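Local coordinates for nitroalkane oxidase (Podospora anserina, PDB 3MKH), which oxidises primary and secondary nitroalkanes to aldehydes or ketones with FAD, consuming oxygen and releasing nitrite and hydrogen peroxide, at residues D271-M285 / R349-A363. Sequence-based numbering, arbitrary orientation.
Sequences DGSAVLVGAMGVGLM and RELALAAKVFCSEAA
Asp271 meets Arg349 in a salt bridge that rests on a single guanidinium nitrogen: NE lies 2.8 Å from Asp271 OD2, with an N-H...O angle of 132°, while its bond to OD1 is weak. The carboxylate stands at the edge of the guanidinium, the two planes 51° apart, and NE comes to the syn side of OD2. NH2 of Arg349 has a second partner in His409; Asp271 OD2 also bonds Tyr345. A leucine in place of Arg349 would probably leave the buried Asp271 carboxylate without its countercharge and His409 without this hydrogen-bonding partner.

At the other end, Met285 bends at its last torsion, which lays its thioether along 349-363: CG packs 3.6 Å from Ala363 CA, and CE is 3.8 Å from Ala362 CB. Between these ends the two segments run in the same general direction, their axes 29° apart and 7.2 Å from each other at closest approach. This spacing fits the small residues at the interface, Ala274, Gly278 and Gly281 facing Ala352, Ala355 and Cys359; Gly281 CA comes 4.0 Å from Cys359 O. The pair belongs to the C-terminal helical domain of the acyl-CoA dehydrogenase fold, joining helices 262-298 and 345-374.

Lys356 contributes mainly its aliphatic part. Its CB sits 3.4 Å from Ala274 O, and the bend at the second torsion takes the chain across Val277, with CG 3.6 Å from Val277 CG1. NZ, carried beyond the interface, bonds the carbonyls of Leu395, Phe398 and Gly400, gripping the backbone on either side of Asp399, the inferred proton acceptor, whose side chain also bonds Ser273 OG.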
loop_
_atom_site.group_PDB
_atom_site.type_symbol
_atom_site.label_atom_id
_atom_site.label_comp_id
_atom_site.label_asym_id
_atom_site.label_seq_id
_atom_site.Cartn_x
_atom_site.Cartn_y
_atom_site.Cartn_z
ATOM N N ASP A 271 -22.032 -16.588 -2.113
ATOM C CA ASP A 271 -20.992 -17.096 -1.203
ATOM C C ASP A 271 -20.098 -18.147 -1.890
ATOM O O ASP A 271 -18.879 -18.132 -1.736
ATOM C CB ASP A 271 -21.605 -17.708 0.057
ATOM C CG ASP A 271 -22.191 -16.664 1.001
ATOM O OD1 ASP A 271 -21.854 -15.462 0.886
ATOM O OD2 ASP A 271 -22.999 -17.060 1.866
ATOM N N GLY A 272 -20.714 -19.057 -2.641
ATOM C CA GLY A 272 -19.972 -20.023 -3.429
ATOM C C GLY A 272 -19.164 -19.339 -4.527
ATOM O O GLY A 272 -17.993 -19.662 -4.761
ATOM N N SER A 273 -19.785 -18.385 -5.203
ATOM C CA SER A 273 -19.122 -17.709 -6.315
ATOM C C SER A 273 -17.912 -16.904 -5.824
ATOM O O SER A 273 -16.920 -16.757 -6.544
ATOM C CB SER A 273 -20.096 -16.801 -7.070
ATOM O OG SER A 273 -20.495 -15.707 -6.258
ATOM N N ALA A 274 -18.008 -16.388 -4.598
ATOM C CA ALA A 274 -16.910 -15.634 -3.977
ATOM C C ALA A 274 -15.617 -16.463 -3.921
ATOM O O ALA A 274 -14.518 -15.948 -4.156
ATOM C CB ALA A 274 -17.314 -15.173 -2.562
ATOM N N VAL A 275 -15.755 -17.741 -3.591
ATOM C CA VAL A 275 -14.604 -18.647 -3.554
ATOM C C VAL A 275 -13.992 -18.752 -4.946
ATOM O O VAL A 275 -12.773 -18.708 -5.114
ATOM C CB VAL A 275 -15.004 -20.064 -3.043
ATOM C CG1 VAL A 275 -13.817 -21.042 -3.118
ATOM C CG2 VAL A 275 -15.555 -19.994 -1.610
ATOM N N LEU A 276 -14.853 -18.872 -5.950
ATOM C CA LEU A 276 -14.399 -19.079 -7.322
ATOM C C LEU A 276 -13.790 -17.804 -7.905
ATOM O O LEU A 276 -12.911 -17.875 -8.752
ATOM C CB LEU A 276 -15.537 -19.604 -8.197
ATOM C CG LEU A 276 -15.665 -21.138 -8.288
ATOM C CD1 LEU A 276 -14.980 -21.895 -7.154
ATOM C CD2 LEU A 276 -17.093 -21.585 -8.485
ATOM N N VAL A 277 -14.251 -16.647 -7.438
ATOM C CA VAL A 277 -13.605 -15.379 -7.775
ATOM C C VAL A 277 -12.180 -15.327 -7.209
ATOM O O VAL A 277 -11.261 -14.784 -7.845
ATOM C CB VAL A 277 -14.433 -14.148 -7.309
ATOM C CG1 VAL A 277 -13.595 -12.859 -7.408
ATOM C CG2 VAL A 277 -15.705 -14.024 -8.160
ATOM N N GLY A 278 -11.997 -15.904 -6.025
ATOM C CA GLY A 278 -10.661 -16.074 -5.472
ATOM C C GLY A 278 -9.801 -16.810 -6.486
ATOM O O GLY A 278 -8.704 -16.371 -6.870
ATOM N N ALA A 279 -10.341 -17.909 -6.991
ATOM C CA ALA A 279 -9.597 -18.724 -7.928
ATOM C C ALA A 279 -9.344 -18.000 -9.258
ATOM O O ALA A 279 -8.295 -18.202 -9.879
ATOM C CB ALA A 279 -10.279 -20.065 -8.142
ATOM N N MET A 280 -10.280 -17.157 -9.695
ATOM C CA MET A 280 -10.038 -16.347 -10.911
ATOM C C MET A 280 -8.863 -15.410 -10.687
ATOM O O MET A 280 -8.027 -15.193 -11.581
ATOM C CB MET A 280 -11.264 -15.506 -11.281
ATOM C CG MET A 280 -12.520 -16.306 -11.537
ATOM S SD MET A 280 -13.913 -15.205 -11.877
ATOM C CE MET A 280 -15.128 -16.416 -12.350
ATOM N N GLY A 281 -8.833 -14.818 -9.501
ATOM C CA GLY A 281 -7.720 -13.976 -9.098
ATOM C C GLY A 281 -6.386 -14.709 -9.169
ATOM O O GLY A 281 -5.411 -14.195 -9.739
ATOM N N VAL A 282 -6.339 -15.906 -8.587
ATOM C CA VAL A 282 -5.127 -16.721 -8.612
ATOM C C VAL A 282 -4.685 -17.010 -10.039
ATOM O O VAL A 282 -3.496 -16.951 -10.358
ATOM C CB VAL A 282 -5.316 -18.075 -7.861
ATOM C CG1 VAL A 282 -4.039 -18.919 -7.938
ATOM C CG2 VAL A 282 -5.739 -17.837 -6.406
ATOM N N GLY A 283 -5.647 -17.332 -10.900
ATOM C CA GLY A 283 -5.341 -17.649 -12.288
ATOM C C GLY A 283 -4.713 -16.482 -13.036
ATOM O O GLY A 283 -3.754 -16.655 -13.791
ATOM N N LEU A 284 -5.262 -15.285 -12.856
ATOM C CA LEU A 284 -4.678 -14.119 -13.518
ATOM C C LEU A 284 -3.290 -13.811 -12.958
ATOM O O LEU A 284 -2.407 -13.396 -13.695
ATOM C CB LEU A 284 -5.564 -12.885 -13.358
ATOM C CG LEU A 284 -6.939 -12.910 -14.002
ATOM C CD1 LEU A 284 -7.674 -11.594 -13.702
ATOM C CD2 LEU A 284 -6.827 -13.156 -15.520
ATOM N N MET A 285 -3.115 -13.995 -11.649
ATOM C CA MET A 285 -1.825 -13.721 -11.017
ATOM C C MET A 285 -0.773 -14.676 -11.545
ATOM O O MET A 285 0.332 -14.265 -11.906
ATOM C CB MET A 285 -1.937 -13.813 -9.492
ATOM C CG MET A 285 -2.841 -12.717 -8.917
ATOM S SD MET A 285 -3.222 -12.891 -7.161
ATOM C CE MET A 285 -1.635 -12.437 -6.453
ATOM N N ARG A 349 -18.746 -18.685 5.758
ATOM C CA ARG A 349 -19.084 -17.607 4.856
ATOM C C ARG A 349 -18.043 -16.497 4.894
ATOM O O ARG A 349 -17.677 -15.936 3.860
ATOM C CB ARG A 349 -20.430 -17.072 5.324
ATOM C CG ARG A 349 -20.902 -15.881 4.633
ATOM C CD ARG A 349 -22.401 -15.880 4.649
ATOM N NE ARG A 349 -22.803 -14.934 3.641
ATOM C CZ ARG A 349 -23.137 -13.690 3.910
ATOM N NH1 ARG A 349 -23.159 -13.270 5.172
ATOM N NH2 ARG A 349 -23.471 -12.883 2.917
ATOM N N GLU A 350 -17.574 -16.166 6.095
ATOM C CA GLU A 350 -16.554 -15.129 6.236
ATOM C C GLU A 350 -15.292 -15.422 5.419
ATOM O O GLU A 350 -14.678 -14.505 4.865
ATOM C CB GLU A 350 -16.161 -14.910 7.712
ATOM C CG GLU A 350 -15.363 -13.610 7.901
ATOM C CD GLU A 350 -14.623 -13.520 9.239
ATOM O OE1 GLU A 350 -14.106 -14.552 9.715
ATOM O OE2 GLU A 350 -14.543 -12.401 9.805
ATOM N N LEU A 351 -14.897 -16.694 5.359
ATOM C CA LEU A 351 -13.704 -17.068 4.599
ATOM C C LEU A 351 -13.925 -16.951 3.091
ATOM O O LEU A 351 -13.016 -16.560 2.367
ATOM C CB LEU A 351 -13.246 -18.485 4.954
ATOM C CG LEU A 351 -12.756 -18.685 6.399
ATOM C CD1 LEU A 351 -12.165 -20.089 6.570
ATOM C CD2 LEU A 351 -11.746 -17.620 6.801
ATOM N N ALA A 352 -15.119 -17.306 2.620
ATOM C CA ALA A 352 -15.433 -17.146 1.201
ATOM C C ALA A 352 -15.318 -15.675 0.810
ATOM O O ALA A 352 -14.655 -15.349 -0.156
ATOM C CB ALA A 352 -16.832 -17.670 0.884
ATOM N N LEU A 353 -15.987 -14.804 1.560
ATOM C CA LEU A 353 -15.874 -13.355 1.366
ATOM C C LEU A 353 -14.423 -12.871 1.400
ATOM O O LEU A 353 -14.004 -12.046 0.568
ATOM C CB LEU A 353 -16.676 -12.617 2.434
ATOM C CG LEU A 353 -18.178 -12.907 2.436
ATOM C CD1 LEU A 353 -18.811 -12.495 3.771
ATOM C CD2 LEU A 353 -18.832 -12.190 1.279
ATOM N N ALA A 354 -13.653 -13.379 2.355
ATOM C CA ALA A 354 -12.237 -13.006 2.452
ATOM C C ALA A 354 -11.446 -13.370 1.194
ATOM O O ALA A 354 -10.632 -12.563 0.701
ATOM C CB ALA A 354 -11.591 -13.646 3.690
ATOM N N ALA A 355 -11.662 -14.581 0.677
ATOM C CA ALA A 355 -10.918 -15.015 -0.504
ATOM C C ALA A 355 -11.263 -14.090 -1.661
ATOM O O ALA A 355 -10.382 -13.648 -2.389
ATOM C CB ALA A 355 -11.234 -16.478 -0.882
ATOM N N LYS A 356 -12.552 -13.802 -1.820
ATOM C CA LYS A 356 -13.006 -12.920 -2.901
ATOM C C LYS A 356 -12.313 -11.559 -2.793
ATOM O O LYS A 356 -11.730 -11.070 -3.753
ATOM C CB LYS A 356 -14.529 -12.753 -2.862
ATOM C CG LYS A 356 -15.175 -12.275 -4.170
ATOM C CD LYS A 356 -14.992 -10.772 -4.432
ATOM C CE LYS A 356 -16.040 -10.265 -5.455
ATOM N NZ LYS A 356 -15.871 -8.797 -5.781
ATOM N N VAL A 357 -12.371 -10.948 -1.616
ATOM C CA VAL A 357 -11.795 -9.623 -1.451
ATOM C C VAL A 357 -10.273 -9.635 -1.590
ATOM O O VAL A 357 -9.701 -8.789 -2.267
ATOM C CB VAL A 357 -12.196 -8.991 -0.102
ATOM C CG1 VAL A 357 -11.457 -7.665 0.108
ATOM C CG2 VAL A 357 -13.707 -8.798 -0.052
ATOM N N PHE A 358 -9.606 -10.591 -0.956
ATOM C CA PHE A 358 -8.141 -10.612 -0.981
ATOM C C PHE A 358 -7.592 -10.830 -2.393
ATOM O O PHE A 358 -6.708 -10.110 -2.841
ATOM C CB PHE A 358 -7.586 -11.711 -0.054
ATOM C CG PHE A 358 -6.072 -11.831 -0.080
ATOM C CD1 PHE A 358 -5.439 -12.659 -0.996
ATOM C CD2 PHE A 358 -5.288 -11.091 0.792
ATOM C CE1 PHE A 358 -4.043 -12.773 -1.022
ATOM C CE2 PHE A 358 -3.906 -11.194 0.772
ATOM C CZ PHE A 358 -3.277 -12.038 -0.136
ATOM N N CYS A 359 -8.110 -11.858 -3.063
ATOM C CA CYS A 359 -7.575 -12.313 -4.332
ATOM C C CYS A 359 -7.930 -11.355 -5.470
ATOM O O CYS A 359 -7.117 -11.140 -6.367
ATOM C CB CYS A 359 -8.074 -13.729 -4.660
ATOM S SG CYS A 359 -7.544 -15.015 -3.455
ATOM N N SER A 360 -9.134 -10.786 -5.440
ATOM C CA SER A 360 -9.527 -9.857 -6.504
ATOM C C SER A 360 -8.590 -8.657 -6.489
ATOM O O SER A 360 -8.113 -8.221 -7.529
ATOM C CB SER A 360 -10.990 -9.408 -6.364
ATOM O OG SER A 360 -11.184 -8.703 -5.148
ATOM N N GLU A 361 -8.296 -8.141 -5.302
ATOM C CA GLU A 361 -7.481 -6.937 -5.202
ATOM C C GLU A 361 -6.005 -7.256 -5.426
ATOM O O GLU A 361 -5.273 -6.471 -6.047
ATOM C CB GLU A 361 -7.744 -6.215 -3.867
ATOM C CG GLU A 361 -9.135 -5.580 -3.874
ATOM C CD GLU A 361 -9.535 -4.912 -2.565
ATOM O OE1 GLU A 361 -8.662 -4.693 -1.693
ATOM O OE2 GLU A 361 -10.735 -4.593 -2.427
ATOM N N ALA A 362 -5.583 -8.427 -4.961
ATOM C CA ALA A 362 -4.223 -8.884 -5.223
ATOM C C ALA A 362 -3.945 -9.116 -6.714
ATOM O O ALA A 362 -2.827 -8.903 -7.172
ATOM C CB ALA A 362 -3.906 -10.135 -4.415
ATOM N N ALA A 363 -4.948 -9.560 -7.471
ATOM C CA ALA A 363 -4.796 -9.676 -8.930
ATOM C C ALA A 363 -4.541 -8.328 -9.627
ATOM O O ALA A 363 -3.659 -8.210 -10.500
ATOM C CB ALA A 363 -6.022 -10.389 -9.550
#